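Local coordinates for uncharacterized protein (Thermanaerovibrio acidaminovorans, PDB 3QOO) that is of unknown function but has the hot-dog fold of fluoroacetyl-CoA-specific thioesterases and so may act on acyl-CoA thioesters, at residues M103-D106 against P111-T114; A42-T47 against V85-T90; E54-K59 against N97-S102; V28-R31 against E37-S40. One frame throughout, in Å; residues are numbered along the deposited sequence. Where two conformers were deposited one is given.

Interaction 1 of 4, residues M103-D106 against P111-T114; sequences MKAD and PVAT
A classic beta bulge interrupts the hairpin of strands 98-107 and 110-123, neighbours in the antiparallel sheet of this hot-dog fold. Val112 and Ala113 both face Ala105, and Ala105 O takes up both of their amides: a nearly straight bond from Val112 N (2.8 Å, 174° at the hydrogen) and a weak one from Ala113 N at 3.3 Å. Ala105 N returns a bond to Ala113 O at 2.9 Å. The extra residue shifts the register by one, from Ala105 opposite Ala113 to Asp106 opposite Pro111. Proline suits that non-hydrogen-bonded place, since no amide hydrogen is needed there. The two alanines share a buried face, Ala105 CB and Ala113 CB being 4.3 Å apart, and Phe44 of helix 41-56 packs on both of them and on Val112. Val112 CG2 lies between its own backbone N and carbonyl carbon (CG1 has chi1 -67°), which brings it to 3.9 Å from Ala105 CB. On the other face, Lys104 and Thr114 run side by side. The branched threonine favours the extended backbone, and the lysine, at an exposed position, is extended beyond CG, the atom that meets Thr114 CG2 at 4.1 Å.

Interaction 2 of 4, residues A42-T47 against V85-T90; sequences AAFLET and VTFTVT
The ring of Phe87 and the side chain of Thr47 meet where the long helix 41-56 lies across the curved antiparallel sheet, the "sausage in its bun" of the hot-dog fold. Helix segment 42-47 and strand segment 85-90 run at 51° to each other, their axes 10.4 Å apart, a spacing bridged mainly by side chains.

The first kind of contact is CH-pi. Thr47 CG2 stands over the centre of the Phe87 ring, 3.4 Å from the centroid and almost on the normal, close enough for methyl hydrogens to meet the pi cloud. Aromatic and apolar packing follows: Phe44 and Phe87 touch rim to rim with planes at 45°, Phe44 CD1 lying 3.6 Å from Phe87 CZ, and neither ring covers the other. Phe44 CE1 also reaches Val85 CG1, more loosely at 4.5 Å. Large flat side chains suit this buried layer because they span the gap between helix and sheet. Phe44 also packs on Val112 and Ala113 of strand 110-123, while Leu45 and Ala42 turn to the same residues of the second subunit.

Hydrogen bonding settles the polar atom of Thr47. With OG1 anti to the carbonyl carbon (chi1 -51°), the hydroxyl folds back along the helix and the methyl is presented to the ring. A buried threonine thus satisfies its donor within its own helix: Thr47 OG1 binds Ala43 O at 2.9 Å, and Thr47 N reaches the same oxygen from the opposite face of its carbonyl plane.

Interaction 3 of 4, residues E54-K59 against N97-S102; sequences EILDHK and NRVVLS
Leu56 pushes its CD2 methyl against CG1 of Val99, 4.1 Å away and tip to tip, where the last part of helix 41-56 lies on strand 98-107 of the hot-dog sheet. Its other branch, CD1, approaches Leu101 CD1 at 4.3 Å, so one forked side chain spans two strand residues. Val99 and Leu101 both point toward the helix, being two apart on the strand. Beside them Ile55 reaches toward CD2 of Leu101 with its CD1 methyl. The extended end of the isoleucine (chi2 163°) carries that methyl far enough to make the contact. No hydrogen bond crosses between the segments; aliphatic methyl groups alone make the contact, and branched residues fill such a buried apolar layer without polar atoms to satisfy. Valine suits the strand, its beta-branch favouring extended backbone; Leu56 CA and Val99 CA are 8.8 Å apart, a gap filled by their side chains. Val89 of strand 84-95 touches both Ile55 and Leu101, and Arg119 of strand 110-123 touches Leu56 from another strand. Leu101 thus receives both helix residues, its CD2 being 4.0 Å from Ile55 CD1.

Interaction 4 of 4, residues V28-R31 against E37-S40; sequences VTNR and EFMS
The carboxamide of Asn30 and the ring of Phe38 are the flat groups here, and they meet at a slant: Asn30 ND2 comes to 4.3 Å from Phe38 CD1, from an oblique direction. Asn30 ND2 also gives a weak hydrogen bond to Phe38 O, 2.8 Å long but bent to 119° at the hydrogen. The same ND2 makes another weak bond to Thr27 O. Asn30 CG lies anti to its own carbonyl carbon (chi1 -82°), which swings the amide across to the 37-40 segment, and its OD1 rests 3.5 Å from Ser40 CB.

Next to it two hydroxyls pair, Thr29 OG1 and Ser40 OG, at 2.6 Å, a short bond in which either may be the donor. Ser40 is the N-cap of helix 41-56: with chi1 at 73° its hydroxyl accepts from the backbone amide of Ala43. A small hydroxyl residue suits this place, since it can satisfy a first-turn amide and still bond to a second hydroxyl. Thr29 is thus a second-shell residue to the cap, and its side chain also packs on Ala42 of the same helix.

The loop between strand 15-21 and helix 41-56 is therefore folded back on itself, and it borders the second subunit, whose Leu127 touches Phe38 and whose Glu46 forms a salt bridge with Arg31. Side-chain hydrogen bonds join these two irregular segments in two ways: Asn30 ties loop to loop, though weakly, whereas Ser40, backed by Thr29, carries the tie on into the start of the helix.

Overall arrangement
Interactions 2 and 3 are buried and hold the same helix 41-56 to the sheet at two places 14 Å apart; the first uses aromatic rings and a threonine methyl, the second only aliphatic side chains. Interaction 1 is partly buried and works within the sheet by backbone bonds, one face lying under Phe44 of interaction 2. Strand 98-107 serves both 1 and 3. Interaction 4 is buried too, though outlying and at the subunit boundary; it is joined by side-chain hydrogen bonds, unlike the backbone bonds of interaction 1, and caps the helix that 2 and 3 pack. Met39 from its segment meets both Phe44 and Phe87. Contacts 1, 2 and 4 also touch the second subunit.

Interaction 1 of 4, residues M103-D106 against P111-T114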
loop_
_atom_site.group_PDB
_atom_site.type_symbol
_atom_site.label_atom_id
_atom_site.label_comp_id
_atom_site.label_asym_id
_atom_site.label_seq_id
_atom_site.Cartn_x
_atom_site.Cartn_y
_atom_site.Cartn_z
HETATM N N MSE A 103 -9.543 -8.494 1.374
HETATM C CA MSE A 103 -8.534 -8.912 2.339
HETATM C C MSE A 103 -9.000 -8.599 3.741
HETATM O O MSE A 103 -9.587 -7.539 4.003
HETATM C CB MSE A 103 -7.200 -8.183 2.066
HETATM C CG MSE A 103 -6.054 -8.541 2.963
HETATM SE SE MSE A 103 -5.944 -7.501 4.608
HETATM C CE MSE A 103 -5.029 -5.921 3.889
ATOM N N LYS A 104 -8.714 -9.524 4.648
ATOM C CA LYS A 104 -8.860 -9.297 6.061
ATOM C C LYS A 104 -7.632 -9.827 6.755
ATOM O O LYS A 104 -7.149 -10.903 6.431
ATOM C CB LYS A 104 -10.145 -9.951 6.620
ATOM C CG LYS A 104 -10.573 -9.452 7.999
ATOM C CD LYS A 104 -12.044 -9.765 8.248
ATOM C CE LYS A 104 -12.500 -9.323 9.635
ATOM N NZ LYS A 104 -13.950 -9.627 9.802
ATOM N N ALA A 105 -7.132 -9.052 7.692
ATOM C CA ALA A 105 -5.982 -9.386 8.517
ATOM C C ALA A 105 -6.425 -9.379 9.957
ATOM O O ALA A 105 -6.982 -8.402 10.448
ATOM C CB ALA A 105 -4.844 -8.394 8.273
ATOM N N ASP A 106 -6.129 -10.474 10.652
ATOM C CA ASP A 106 -6.565 -10.691 12.018
ATOM C C ASP A 106 -5.406 -11.247 12.823
ATOM O O ASP A 106 -4.480 -11.861 12.300
ATOM C CB ASP A 106 -7.718 -11.712 12.047
ATOM C CG ASP A 106 -8.842 -11.354 11.105
ATOM O OD1 ASP A 106 -9.046 -12.064 10.085
ATOM O OD2 ASP A 106 -9.508 -10.356 11.357
ATOM N N PRO A 111 -9.481 -8.283 14.496
ATOM C CA PRO A 111 -9.083 -7.707 13.216
ATOM C C PRO A 111 -8.102 -6.551 13.380
ATOM O O PRO A 111 -8.273 -5.729 14.293
ATOM C CB PRO A 111 -10.405 -7.200 12.633
ATOM C CG PRO A 111 -11.490 -7.780 13.416
ATOM C CD PRO A 111 -10.939 -8.179 14.742
ATOM N N VAL A 112 -7.121 -6.487 12.490
ATOM C CA VAL A 112 -6.170 -5.401 12.488
ATOM C C VAL A 112 -6.233 -4.551 11.210
ATOM O O VAL A 112 -5.837 -3.385 11.238
ATOM C CB VAL A 112 -4.738 -5.860 12.772
ATOM C CG1 VAL A 112 -4.619 -6.377 14.201
ATOM C CG2 VAL A 112 -4.241 -6.917 11.778
ATOM N N ALA A 113 -6.676 -5.117 10.091
ATOM C CA ALA A 113 -6.770 -4.366 8.836
ATOM C C ALA A 113 -7.705 -5.080 7.888
ATOM O O ALA A 113 -7.950 -6.299 8.005
ATOM C CB ALA A 113 -5.409 -4.182 8.156
ATOM N N THR A 114 -8.234 -4.339 6.920
ATOM C CA THR A 114 -8.974 -4.872 5.793
ATOM C C THR A 114 -8.440 -4.229 4.521
ATOM O O THR A 114 -7.726 -3.212 4.583
ATOM C CB THR A 114 -10.461 -4.621 5.923
ATOM O OG1 THR A 114 -10.704 -3.245 6.120
ATOM C CG2 THR A 114 -11.054 -5.469 7.073
#

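Interaction 2 of 4, residues A42-T47 against V85-T90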
loop_
_atom_site.group_PDB
_atom_site.type_symbol
_atom_site.label_atom_id
_atom_site.label_comp_id
_atom_site.label_asym_id
_atom_site.label_seq_id
_atom_site.Cartn_x
_atom_site.Cartn_y
_atom_site.Cartn_z
ATOM N N ALA A 42 2.085 -0.265 4.205
ATOM C CA ALA A 42 2.802 -0.851 3.083
ATOM C C ALA A 42 2.992 -2.348 3.287
ATOM O O ALA A 42 2.881 -3.141 2.329
ATOM C CB ALA A 42 4.170 -0.191 2.880
ATOM N N ALA A 43 3.266 -2.768 4.519
ATOM C CA ALA A 43 3.424 -4.186 4.821
ATOM C C ALA A 43 2.119 -4.935 4.635
ATOM O O ALA A 43 2.118 -6.056 4.116
ATOM C CB ALA A 43 3.948 -4.375 6.234
ATOM N N PHE A 44 1.016 -4.392 5.111
ATOM C CA PHE A 44 -0.287 -5.012 4.855
ATOM C C PHE A 44 -0.524 -5.167 3.373
ATOM O O PHE A 44 -0.991 -6.217 2.910
ATOM C CB PHE A 44 -1.429 -4.217 5.483
ATOM C CG PHE A 44 -1.528 -4.362 6.967
ATOM C CD1 PHE A 44 -2.013 -5.506 7.540
ATOM C CD2 PHE A 44 -1.217 -3.318 7.803
ATOM C CE1 PHE A 44 -2.115 -5.652 8.888
ATOM C CE2 PHE A 44 -1.340 -3.449 9.175
ATOM C CZ PHE A 44 -1.786 -4.615 9.717
ATOM N N LEU A 45 -0.181 -4.136 2.603
ATOM C CA LEU A 45 -0.369 -4.167 1.161
ATOM C C LEU A 45 0.521 -5.231 0.500
ATOM O O LEU A 45 0.049 -6.017 -0.328
ATOM C CB LEU A 45 -0.126 -2.779 0.577
ATOM C CG LEU A 45 -0.865 -2.423 -0.710
ATOM C CD1 LEU A 45 -0.832 -0.935 -0.928
ATOM C CD2 LEU A 45 -0.324 -3.145 -1.917
ATOM N N GLU A 46 1.795 -5.268 0.855
ATOM C CA GLU A 46 2.710 -6.235 0.279
ATOM C C GLU A 46 2.187 -7.668 0.493
ATOM O O GLU A 46 2.275 -8.528 -0.388
ATOM C CB GLU A 46 4.089 -6.079 0.915
ATOM C CG GLU A 46 5.099 -7.043 0.374
ATOM C CD GLU A 46 6.434 -6.963 1.070
ATOM O OE1 GLU A 46 6.660 -5.998 1.833
ATOM O OE2 GLU A 46 7.253 -7.876 0.829
ATOM N N THR A 47 1.659 -7.937 1.687
ATOM C CA THR A 47 1.211 -9.273 2.024
ATOM C C THR A 47 -0.074 -9.631 1.261
ATOM O O THR A 47 -0.245 -10.745 0.768
ATOM C CB THR A 47 1.029 -9.410 3.534
ATOM O OG1 THR A 47 2.211 -8.947 4.233
ATOM C CG2 THR A 47 0.705 -10.839 3.867
ATOM N N VAL A 85 -0.016 -12.325 12.338
ATOM C CA VAL A 85 -1.186 -11.821 11.635
ATOM C C VAL A 85 -1.610 -12.776 10.528
ATOM O O VAL A 85 -0.819 -13.075 9.635
ATOM C CB VAL A 85 -0.917 -10.403 11.047
ATOM C CG1 VAL A 85 -2.155 -9.865 10.393
ATOM C CG2 VAL A 85 -0.428 -9.458 12.144
ATOM N N THR A 86 -2.843 -13.266 10.636
ATOM C CA THR A 86 -3.406 -14.139 9.607
ATOM C C THR A 86 -4.100 -13.274 8.551
ATOM O O THR A 86 -5.037 -12.541 8.860
ATOM C CB THR A 86 -4.382 -15.142 10.209
ATOM O OG1 THR A 86 -3.673 -15.910 11.171
ATOM C CG2 THR A 86 -5.014 -16.041 9.169
ATOM N N PHE A 87 -3.635 -13.381 7.315
ATOM C CA PHE A 87 -4.228 -12.720 6.169
ATOM C C PHE A 87 -5.086 -13.689 5.402
ATOM O O PHE A 87 -4.648 -14.814 5.105
ATOM C CB PHE A 87 -3.152 -12.187 5.232
ATOM C CG PHE A 87 -2.398 -10.999 5.725
ATOM C CD1 PHE A 87 -2.584 -9.763 5.131
ATOM C CD2 PHE A 87 -1.463 -11.113 6.736
ATOM C CE1 PHE A 87 -1.840 -8.657 5.534
ATOM C CE2 PHE A 87 -0.759 -9.976 7.153
ATOM C CZ PHE A 87 -0.946 -8.761 6.559
ATOM N N THR A 88 -6.297 -13.239 5.062
ATOM C CA THR A 88 -7.207 -13.998 4.213
ATOM C C THR A 88 -7.548 -13.115 3.025
ATOM O O THR A 88 -8.037 -11.989 3.221
ATOM C CB THR A 88 -8.495 -14.377 4.947
ATOM O OG1 THR A 88 -8.169 -15.060 6.154
ATOM C CG2 THR A 88 -9.356 -15.290 4.062
ATOM N N VAL A 89 -7.228 -13.593 1.826
ATOM C CA VAL A 89 -7.537 -12.906 0.606
ATOM C C VAL A 89 -8.476 -13.749 -0.234
ATOM O O VAL A 89 -8.224 -14.939 -0.401
ATOM C CB VAL A 89 -6.242 -12.519 -0.143
ATOM C CG1 VAL A 89 -6.542 -11.941 -1.511
ATOM C CG2 VAL A 89 -5.441 -11.494 0.691
ATOM N N THR A 90 -9.537 -13.125 -0.720
ATOM C CA THR A 90 -10.685 -13.811 -1.316
ATOM C C THR A 90 -11.092 -13.157 -2.617
ATOM O O THR A 90 -11.188 -11.934 -2.684
ATOM C CB THR A 90 -11.905 -13.743 -0.379
ATOM O OG1 THR A 90 -11.536 -14.240 0.913
ATOM C CG2 THR A 90 -13.082 -14.547 -0.930
#

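Interaction 3 of 4, residues E54-K59 against N97-S102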
loop_
_atom_site.group_PDB
_atom_site.type_symbol
_atom_site.label_atom_id
_atom_site.label_comp_id
_atom_site.label_asym_id
_atom_site.label_seq_id
_atom_site.Cartn_x
_atom_site.Cartn_y
_atom_site.Cartn_z
ATOM N N GLU A 54 -0.530 -15.486 -5.343
ATOM C CA GLU A 54 -0.639 -16.928 -5.064
ATOM C C GLU A 54 -1.991 -17.526 -5.445
ATOM O O GLU A 54 -2.064 -18.706 -5.773
ATOM C CB GLU A 54 -0.298 -17.230 -3.589
ATOM C CG GLU A 54 1.191 -17.048 -3.303
ATOM C CD GLU A 54 1.595 -17.246 -1.861
ATOM O OE1 GLU A 54 0.740 -17.737 -1.066
ATOM O OE2 GLU A 54 2.784 -16.909 -1.551
ATOM N N ILE A 55 -3.058 -16.751 -5.403
ATOM C CA ILE A 55 -4.363 -17.251 -5.792
ATOM C C ILE A 55 -4.487 -17.293 -7.300
ATOM O O ILE A 55 -4.999 -18.262 -7.855
ATOM C CB ILE A 55 -5.483 -16.350 -5.206
ATOM C CG1 ILE A 55 -5.520 -16.452 -3.684
ATOM C CG2 ILE A 55 -6.846 -16.681 -5.806
ATOM C CD1 ILE A 55 -6.251 -15.363 -3.002
ATOM N N LEU A 56 -4.051 -16.239 -7.990
ATOM C CA LEU A 56 -4.373 -16.090 -9.405
ATOM C C LEU A 56 -3.371 -16.703 -10.367
ATOM O O LEU A 56 -3.762 -17.356 -11.309
ATOM C CB LEU A 56 -4.488 -14.624 -9.788
ATOM C CG LEU A 56 -5.532 -13.799 -9.013
ATOM C CD1 LEU A 56 -5.521 -12.382 -9.551
ATOM C CD2 LEU A 56 -6.930 -14.406 -9.134
ATOM N N ASP A 57 -2.079 -16.469 -10.172
ATOM C CA ASP A 57 -1.169 -16.597 -11.318
ATOM C C ASP A 57 -0.994 -18.035 -11.763
ATOM O O ASP A 57 -0.909 -18.310 -12.964
ATOM C CB ASP A 57 0.169 -15.893 -11.069
ATOM C CG ASP A 57 0.037 -14.396 -11.184
ATOM O OD1 ASP A 57 -1.016 -13.868 -10.825
ATOM O OD2 ASP A 57 0.930 -13.755 -11.715
ATOM N N HIS A 58 -0.997 -18.973 -10.815
ATOM C CA HIS A 58 -0.816 -20.383 -11.176
ATOM C C HIS A 58 -2.031 -20.918 -11.931
ATOM O O HIS A 58 -1.948 -21.982 -12.538
ATOM C CB HIS A 58 -0.441 -21.245 -9.962
ATOM C CG HIS A 58 -1.564 -21.469 -9.000
ATOM N ND1 HIS A 58 -1.913 -20.544 -8.030
ATOM C CD2 HIS A 58 -2.399 -22.526 -8.831
ATOM C CE1 HIS A 58 -2.928 -21.024 -7.327
ATOM N NE2 HIS A 58 -3.227 -22.234 -7.781
ATOM N N LYS A 59 -3.156 -20.215 -11.877
ATOM C CA LYS A 59 -4.355 -20.577 -12.621
ATOM C C LYS A 59 -4.397 -19.991 -14.021
ATOM O O LYS A 59 -5.320 -20.322 -14.779
ATOM C CB LYS A 59 -5.606 -20.152 -11.851
ATOM C CG LYS A 59 -5.724 -20.737 -10.452
ATOM C CD LYS A 59 -5.857 -22.217 -10.446
ATOM C CE LYS A 59 -7.115 -22.682 -11.162
ATOM N NZ LYS A 59 -7.326 -24.137 -10.958
ATOM N N ASN A 97 -11.027 -8.468 -17.889
ATOM C CA ASN A 97 -9.756 -9.152 -17.611
ATOM C C ASN A 97 -9.243 -8.818 -16.225
ATOM O O ASN A 97 -8.059 -8.967 -15.948
ATOM C CB ASN A 97 -8.719 -8.855 -18.684
ATOM C CG ASN A 97 -8.324 -7.372 -18.760
ATOM O OD1 ASN A 97 -8.950 -6.504 -18.148
ATOM N ND2 ASN A 97 -7.287 -7.081 -19.536
ATOM N N ARG A 98 -10.150 -8.407 -15.337
ATOM C CA ARG A 98 -9.755 -8.043 -13.987
ATOM C C ARG A 98 -10.454 -8.852 -12.906
ATOM O O ARG A 98 -11.574 -9.312 -13.077
ATOM C CB ARG A 98 -9.980 -6.572 -13.765
ATOM C CG ARG A 98 -8.934 -5.695 -14.482
ATOM C CD ARG A 98 -9.635 -4.773 -15.317
ATOM N NE ARG A 98 -8.709 -4.114 -16.210
ATOM C CZ ARG A 98 -8.036 -3.010 -15.962
ATOM N NH1 ARG A 98 -8.097 -2.411 -14.779
ATOM N NH2 ARG A 98 -7.273 -2.531 -16.918
ATOM N N VAL A 99 -9.758 -8.991 -11.789
ATOM C CA VAL A 99 -10.241 -9.692 -10.626
ATOM C C VAL A 99 -10.110 -8.730 -9.452
ATOM O O VAL A 99 -9.047 -8.129 -9.249
ATOM C CB VAL A 99 -9.452 -11.000 -10.345
ATOM C CG1 VAL A 99 -10.050 -11.724 -9.150
ATOM C CG2 VAL A 99 -9.400 -11.908 -11.593
ATOM N N VAL A 100 -11.182 -8.581 -8.681
ATOM C CA VAL A 100 -11.119 -7.796 -7.443
ATOM C C VAL A 100 -11.138 -8.800 -6.271
ATOM O O VAL A 100 -11.992 -9.701 -6.237
ATOM C CB VAL A 100 -12.293 -6.820 -7.333
ATOM C CG1 VAL A 100 -12.192 -6.058 -6.004
ATOM C CG2 VAL A 100 -12.307 -5.811 -8.507
ATOM N N LEU A 101 -10.176 -8.660 -5.377
ATOM C CA LEU A 101 -10.031 -9.478 -4.201
ATOM C C LEU A 101 -10.170 -8.639 -2.951
ATOM O O LEU A 101 -9.702 -7.497 -2.916
ATOM C CB LEU A 101 -8.659 -10.149 -4.213
ATOM C CG LEU A 101 -8.403 -10.990 -5.484
ATOM C CD1 LEU A 101 -7.547 -10.214 -6.477
ATOM C CD2 LEU A 101 -7.725 -12.296 -5.146
ATOM N N SER A 102 -10.805 -9.200 -1.928
ATOM C CA SER A 102 -10.875 -8.580 -0.635
ATOM C C SER A 102 -9.852 -9.214 0.308
ATOM O O SER A 102 -9.362 -10.309 0.065
ATOM C CB SER A 102 -12.263 -8.768 -0.084
ATOM O OG SER A 102 -12.567 -10.124 0.091
#

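Interaction 4 of 4, residues V28-R31 against E37-S40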
loop_
_atom_site.group_PDB
_atom_site.type_symbol
_atom_site.label_atom_id
_atom_site.label_comp_id
_atom_site.label_asym_id
_atom_site.label_seq_id
_atom_site.Cartn_x
_atom_site.Cartn_y
_atom_site.Cartn_z
ATOM N N VAL A 28 9.297 -0.509 9.576
ATOM C CA VAL A 28 10.175 0.600 9.205
ATOM C C VAL A 28 9.542 1.361 8.058
ATOM O O VAL A 28 9.775 2.573 7.876
ATOM C CB VAL A 28 11.592 0.117 8.806
ATOM C CG1 VAL A 28 12.262 -0.548 9.983
ATOM C CG2 VAL A 28 11.559 -0.758 7.546
ATOM N N THR A 29 8.714 0.642 7.301
ATOM C CA THR A 29 7.963 1.186 6.178
ATOM C C THR A 29 6.774 2.091 6.576
ATOM O O THR A 29 6.066 2.648 5.699
ATOM C CB THR A 29 7.520 0.060 5.275
ATOM O OG1 THR A 29 6.948 -1.007 6.057
ATOM C CG2 THR A 29 8.747 -0.497 4.518
ATOM N N ASN A 30 6.562 2.257 7.885
ATOM C CA ASN A 30 5.798 3.409 8.430
ATOM C C ASN A 30 6.460 4.778 8.159
ATOM O O ASN A 30 5.803 5.831 8.284
ATOM C CB ASN A 30 5.579 3.249 9.959
ATOM C CG ASN A 30 4.399 2.340 10.305
ATOM O OD1 ASN A 30 3.282 2.577 9.811
ATOM N ND2 ASN A 30 4.618 1.339 11.195
ATOM N N ARG A 31 7.764 4.753 7.878
ATOM C CA ARG A 31 8.538 5.982 7.589
ATOM C C ARG A 31 8.355 7.030 8.696
ATOM O O ARG A 31 8.217 8.242 8.454
ATOM C CB ARG A 31 8.160 6.541 6.205
ATOM C CG ARG A 31 8.241 5.522 5.051
ATOM C CD ARG A 31 9.560 4.767 5.016
ATOM N NE ARG A 31 10.721 5.637 4.923
ATOM C CZ ARG A 31 11.500 5.798 3.844
ATOM N NH1 ARG A 31 12.548 6.631 3.909
ATOM N NH2 ARG A 31 11.248 5.151 2.701
ATOM N N GLU A 37 6.631 0.337 16.454
ATOM C CA GLU A 37 6.107 -0.799 17.214
ATOM C C GLU A 37 5.126 -1.657 16.433
ATOM O O GLU A 37 4.828 -2.741 16.881
ATOM C CB GLU A 37 5.434 -0.377 18.536
ATOM C CG GLU A 37 6.392 -0.235 19.670
ATOM C CD GLU A 37 5.754 -0.113 21.037
ATOM O OE1 GLU A 37 4.966 -0.987 21.455
ATOM O OE2 GLU A 37 6.124 0.808 21.760
ATOM N N PHE A 38 4.598 -1.203 15.316
ATOM C CA PHE A 38 3.546 -1.973 14.658
ATOM C C PHE A 38 3.620 -1.942 13.149
ATOM O O PHE A 38 4.285 -1.108 12.539
ATOM C CB PHE A 38 2.181 -1.528 15.187
ATOM C CG PHE A 38 1.919 -0.047 15.073
ATOM C CD1 PHE A 38 1.379 0.483 13.916
ATOM C CD2 PHE A 38 2.146 0.780 16.153
ATOM C CE1 PHE A 38 1.095 1.812 13.835
ATOM C CE2 PHE A 38 1.876 2.114 16.081
ATOM C CZ PHE A 38 1.354 2.644 14.934
HETATM N N MSE A 39 2.928 -2.894 12.546
HETATM C CA MSE A 39 3.015 -3.132 11.119
HETATM C C MSE A 39 2.480 -1.949 10.316
HETATM O O MSE A 39 1.429 -1.385 10.638
HETATM C CB MSE A 39 2.206 -4.394 10.797
HETATM C CG MSE A 39 2.210 -4.799 9.313
HETATM SE SE MSE A 39 1.447 -6.572 8.987
HETATM C CE MSE A 39 3.097 -7.261 8.850
ATOM N N SER A 40 3.195 -1.594 9.252
ATOM C CA SER A 40 2.846 -0.461 8.386
ATOM C C SER A 40 1.788 -0.826 7.356
ATOM O O SER A 40 1.556 -1.995 7.006
ATOM C CB SER A 40 4.073 -0.010 7.634
ATOM O OG SER A 40 4.407 -0.942 6.633
#